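Local coordinates for protein AceL NrdHF-1-1 Intein (Metagenome, PDB 6ZGQ) that splices proteins as a naturally split class 3 intein, excising itself and joining its flanking sequences, and is here a linked, splice-inactive variant, at residues 31-36 and 40-45; 64-69 and 111-116. All blocks are in the same frame, centred on the assembly; numbering follows the deposited sequence. Where two conformers were deposited one is given.

From the N terminus, the chain first forms contact 1. It closes the short loop between strands 32-35 and 42-45 and makes them a beta hairpin. Strands 49-55 and 57-63 follow before contact 2 opens. That contact closes a far longer loop of 41 residues, which includes the engineered linker. It brings segment 64-69 against segment 111-116 and so ties the three-stranded sheet to the large sheet that holds strand 109-114. The two contacts are in series and neither nest nor cross. The centres of contacts 1 and 2 are about 19 Å apart. Segments 40-45 and 111-116 share a partner: Glu-79 of strand 75-80 forms salt bridges with Lys-40 and Arg-112.

Contact 1: 31-36 and 40-45; sequences EVLQFD and KDFSYT
Asp-41 O accepts two bonds in the turn that joins strands 32-35 and 42-45 into a beta hairpin: Asp-36 N lies 2.9 Å from Asp-41 O, nearly straight at 178°, and a water donates the second. The same water meets Ser-43 OG at 2.8 Å. Further along, Gln-34 with Ser-43 and Val-32 with Thr-45 are antiparallel hydrogen-bonded pairs. Gln-34 N lies 2.8 Å from Ser-43 O, while the return bond from Ser-43 N to Gln-34 O is longer, 3.2 Å.

The Gln-34 side chain starts between its backbone N and carbonyl carbon (chi1 72°), which brings its amide across Thr-45. Gly-138 N donates to Gln-34 OE1. In the Thr-45 conformer given, one of two, OG1 also donates to Gln-34 OE1 at 3.2 Å, a doubtful bond from above the amide plane. With an alanine here, Gly-138 N would probably be left without its acceptor.

Leu-33, Phe-35, Phe-42 and Tyr-44 lie on one face of the hairpin, Val-32, Gln-34, Ser-43 and Thr-45 on the opposite one. Val-142 of strand 140-144 packs on Leu-33 and Phe-42. Leu-33 CD1 makes a CH-pi contact over one face of Tyr-44, 4.0 Å from the ring centroid. The Phe-35 and Phe-42 rings meet obliquely, their planes at 51°. Phe-35 CD1 lies over one face of the Phe-42 ring, 3.6 Å from Phe-42 CZ.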
# COMPACT_ATOMS: atom_id res chain seq x y z
N GLU A 31 6.70 -11.36 -9.70
CA GLU A 31 7.40 -11.55 -8.42
C GLU A 31 7.36 -10.23 -7.64
O GLU A 31 8.23 -9.37 -7.85
CB GLU A 31 8.84 -12.00 -8.67
CG GLU A 31 8.92 -13.28 -9.49
CD GLU A 31 10.35 -13.70 -9.76
OE1 GLU A 31 10.95 -13.18 -10.72
OE2 GLU A 31 10.86 -14.55 -9.01
N VAL A 32 6.39 -10.11 -6.73
CA VAL A 32 6.07 -8.85 -6.03
C VAL A 32 6.83 -8.81 -4.71
O VAL A 32 6.90 -9.83 -4.02
CB VAL A 32 4.54 -8.76 -5.76
CG1 VAL A 32 4.18 -7.56 -4.89
CG2 VAL A 32 3.76 -8.71 -7.07
N LEU A 33 7.40 -7.64 -4.39
CA LEU A 33 8.07 -7.43 -3.08
C LEU A 33 6.99 -7.35 -2.01
O LEU A 33 6.25 -6.35 -1.94
CB LEU A 33 8.91 -6.15 -3.10
CG LEU A 33 9.75 -5.90 -1.84
CD1 LEU A 33 10.71 -7.05 -1.59
CD2 LEU A 33 10.52 -4.58 -1.94
N GLN A 34 6.87 -8.43 -1.22
CA GLN A 34 5.92 -8.49 -0.09
C GLN A 34 6.68 -8.15 1.19
O GLN A 34 7.92 -8.21 1.20
CB GLN A 34 5.22 -9.86 -0.01
CG GLN A 34 6.08 -11.02 0.47
CD GLN A 34 5.25 -12.12 1.07
OE1 GLN A 34 4.15 -12.40 0.61
NE2 GLN A 34 5.77 -12.75 2.12
N PHE A 35 5.92 -7.77 2.22
CA PHE A 35 6.39 -7.52 3.59
C PHE A 35 5.54 -8.41 4.51
O PHE A 35 4.31 -8.28 4.53
CB PHE A 35 6.23 -6.03 3.91
CG PHE A 35 6.68 -5.62 5.30
CD1 PHE A 35 8.03 -5.55 5.61
CD2 PHE A 35 5.76 -5.27 6.27
CE1 PHE A 35 8.45 -5.15 6.87
CE2 PHE A 35 6.17 -4.88 7.53
CZ PHE A 35 7.51 -4.82 7.83
N ASP A 36 6.20 -9.32 5.22
CA ASP A 36 5.50 -10.26 6.12
C ASP A 36 5.18 -9.52 7.42
O ASP A 36 6.10 -9.04 8.09
CB ASP A 36 6.34 -11.51 6.37
CG ASP A 36 5.61 -12.54 7.20
OD1 ASP A 36 5.55 -12.36 8.43
OD2 ASP A 36 5.07 -13.50 6.61
N LYS A 40 8.25 -9.18 9.73
CA LYS A 40 8.83 -7.89 9.25
C LYS A 40 9.92 -8.11 8.20
O LYS A 40 10.72 -7.19 7.97
CB LYS A 40 9.41 -7.05 10.40
CG LYS A 40 8.40 -6.47 11.38
CD LYS A 40 9.11 -5.72 12.50
CE LYS A 40 8.17 -4.87 13.33
NZ LYS A 40 8.91 -4.13 14.39
N ASP A 41 9.94 -9.29 7.58
CA ASP A 41 10.91 -9.65 6.52
C ASP A 41 10.32 -9.32 5.14
O ASP A 41 9.11 -9.49 4.94
CB ASP A 41 11.25 -11.14 6.55
CG ASP A 41 12.07 -11.54 7.77
OD1 ASP A 41 12.73 -10.66 8.36
OD2 ASP A 41 12.04 -12.73 8.12
N PHE A 42 11.19 -8.86 4.23
CA PHE A 42 10.90 -8.61 2.81
C PHE A 42 11.24 -9.85 1.97
O PHE A 42 12.26 -10.50 2.23
CB PHE A 42 11.73 -7.40 2.33
CG PHE A 42 11.22 -6.07 2.81
CD1 PHE A 42 10.18 -5.43 2.15
CD2 PHE A 42 11.81 -5.44 3.90
CE1 PHE A 42 9.71 -4.20 2.59
CE2 PHE A 42 11.36 -4.21 4.33
CZ PHE A 42 10.31 -3.59 3.68
N SER A 43 10.40 -10.20 1.00
CA SER A 43 10.70 -11.27 0.04
C SER A 43 9.85 -11.09 -1.23
O SER A 43 8.86 -10.36 -1.17
CB SER A 43 10.44 -12.65 0.65
OG SER A 43 9.12 -12.78 1.15
N TYR A 44 10.28 -11.69 -2.34
CA TYR A 44 9.51 -11.69 -3.60
C TYR A 44 8.67 -12.99 -3.64
O TYR A 44 9.20 -14.08 -3.43
CB TYR A 44 10.42 -11.55 -4.83
CG TYR A 44 11.26 -10.29 -4.82
CD1 TYR A 44 10.75 -9.08 -5.28
CD2 TYR A 44 12.57 -10.31 -4.35
CE1 TYR A 44 11.51 -7.93 -5.26
CE2 TYR A 44 13.34 -9.16 -4.34
CZ TYR A 44 12.81 -7.97 -4.80
OH TYR A 44 13.57 -6.83 -4.79
N THR A 45 7.36 -12.83 -3.88
CA THR A 45 6.40 -13.94 -3.97
C THR A 45 5.43 -13.63 -5.12
O THR A 45 5.30 -12.47 -5.50
CB THR A 45 5.56 -14.08 -2.67
OG1 THR A 45 4.91 -12.83 -2.42
CG2 THR A 45 6.42 -14.46 -1.47
O HOH W 1 8.67 -12.01 3.78

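Contact 2: 64-69 and 111-116; sequences AGFDQK and KRIKST
Ile-113 reaches across to Ala-64 and Phe-66 and joins two beta hairpins of this all-beta intein fold. One hairpin pairs strands 57-63 and 66-70. The other pairs strands 98-104 and 109-114, whose turn holds the engineered Gly-Ser-His linker. In the natural split intein the two sides of this contact probably belong to separate pieces. Ala-64 and Gly-65 form the tight turn of the first hairpin. Their positive phi values, 56° and 85°, fit a type I' turn.

The Ile-113 side chain can be followed outward. Ile-113 CB points toward the turn but stays 4.7 Å from Ala-64 CB. The two branches then part. Ile-113 CG2 skirts the turn, 4.1 Å from Ala-64 O. CG1 is wedged between the backbone N and the carbonyl carbon (chi1 55°), which aims this longer branch at the start of strand 66-70. Ile-113 CG1 is a spacer, still 4.7 Å from Phe-66 CB. The last torsion falls between two staggered positions, so the end of the chain is not in a relaxed rotamer. It sets CD1 in the angle between the turn and Phe-66. There Ile-113 CD1 meets Ala-64 O at 4.0 Å and Ala-64 CB at 4.2 Å.

No hydrogen bond links the two segments, and the contact is small and apolar. The Phe-66 ring leads away from strand 109-114 to stack with Phe-100. Thus the CD1 methyl of Ile-113 meets the root of the phenylalanine more than its ring. Val-118 touches both Phe-66 and Ile-113, and Ile-102 also packs on Ile-113. The closest approach between the segments is Ile-113 CD1 to Phe-66 CB, at 3.5 Å.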
# COMPACT_ATOMS: atom_id res chain seq x y z
N ALA A 64 5.47 13.43 3.99
CA ALA A 64 6.81 12.99 4.41
C ALA A 64 7.32 11.75 3.66
O ALA A 64 7.89 10.85 4.29
CB ALA A 64 6.82 12.76 5.91
N GLY A 65 7.14 11.72 2.34
CA GLY A 65 7.60 10.63 1.46
C GLY A 65 6.63 9.46 1.38
O GLY A 65 6.95 8.45 0.74
N PHE A 66 5.47 9.59 2.04
CA PHE A 66 4.37 8.61 2.00
C PHE A 66 3.23 9.17 1.13
O PHE A 66 2.73 10.28 1.37
CB PHE A 66 3.89 8.32 3.44
CG PHE A 66 2.89 7.19 3.55
CD1 PHE A 66 3.31 5.87 3.53
CD2 PHE A 66 1.54 7.45 3.71
CE1 PHE A 66 2.40 4.83 3.64
CE2 PHE A 66 0.62 6.42 3.82
CZ PHE A 66 1.05 5.11 3.78
N ASP A 67 2.84 8.42 0.09
CA ASP A 67 1.66 8.74 -0.73
C ASP A 67 0.98 7.45 -1.17
O ASP A 67 1.61 6.65 -1.87
CB ASP A 67 2.05 9.57 -1.97
CG ASP A 67 0.85 10.26 -2.62
OD1 ASP A 67 -0.07 9.57 -3.10
OD2 ASP A 67 0.83 11.51 -2.63
N GLN A 68 -0.27 7.25 -0.72
CA GLN A 68 -1.12 6.12 -1.14
C GLN A 68 -2.52 6.66 -1.48
O GLN A 68 -3.03 7.54 -0.77
CB GLN A 68 -1.16 5.04 -0.05
CG GLN A 68 0.21 4.42 0.20
CD GLN A 68 0.19 3.19 1.07
OE1 GLN A 68 -0.86 2.73 1.52
NE2 GLN A 68 1.37 2.64 1.31
N LYS A 69 -3.08 6.16 -2.59
CA LYS A 69 -4.43 6.48 -3.06
C LYS A 69 -5.19 5.15 -3.10
O LYS A 69 -4.89 4.28 -3.94
CB LYS A 69 -4.35 7.18 -4.43
CG LYS A 69 -3.59 8.51 -4.39
CD LYS A 69 -3.55 9.22 -5.73
CE LYS A 69 -2.59 10.40 -5.72
NZ LYS A 69 -1.19 9.97 -5.98
N LYS A 111 12.00 3.00 7.11
CA LYS A 111 11.87 4.31 7.78
C LYS A 111 10.43 4.48 8.25
O LYS A 111 9.52 4.44 7.41
CB LYS A 111 12.23 5.45 6.83
CG LYS A 111 12.01 6.84 7.44
CD LYS A 111 12.85 7.91 6.77
CE LYS A 111 12.05 8.71 5.75
NZ LYS A 111 12.93 9.75 5.14
N ARG A 112 10.23 4.65 9.56
CA ARG A 112 8.91 4.76 10.17
C ARG A 112 8.62 6.24 10.40
O ARG A 112 9.40 6.91 11.10
CB ARG A 112 8.85 3.94 11.47
CG ARG A 112 9.04 2.44 11.24
CD ARG A 112 10.06 1.87 12.20
NE ARG A 112 10.26 0.43 12.01
CZ ARG A 112 11.35 -0.13 11.49
NH1 ARG A 112 12.38 0.60 11.08
NH2 ARG A 112 11.41 -1.45 11.37
N ILE A 113 7.55 6.75 9.78
CA ILE A 113 7.13 8.16 9.89
C ILE A 113 5.83 8.24 10.70
O ILE A 113 4.97 7.36 10.54
CB ILE A 113 6.98 8.84 8.50
CG1 ILE A 113 6.02 8.06 7.59
CG2 ILE A 113 8.35 8.97 7.85
CD1 ILE A 113 5.25 8.94 6.63
N LYS A 114 5.72 9.25 11.56
CA LYS A 114 4.51 9.49 12.38
C LYS A 114 3.32 9.69 11.45
O LYS A 114 3.42 10.49 10.51
CB LYS A 114 4.70 10.70 13.31
CG LYS A 114 5.54 10.42 14.54
CD LYS A 114 5.81 11.67 15.35
CE LYS A 114 4.60 12.10 16.15
NZ LYS A 114 4.83 13.42 16.79
N SER A 115 2.23 8.95 11.69
CA SER A 115 0.99 9.04 10.90
C SER A 115 0.40 10.46 10.96
O SER A 115 -0.27 10.87 10.01
CB SER A 115 -0.03 8.00 11.36
OG SER A 115 -0.26 8.08 12.75
N THR A 116 0.67 11.18 12.05
CA THR A 116 0.22 12.57 12.25
C THR A 116 0.95 13.55 11.31
O THR A 116 0.56 14.72 11.25
CB THR A 116 0.39 13.01 13.73
OG1 THR A 116 1.73 12.74 14.15
CG2 THR A 116 -0.58 12.27 14.64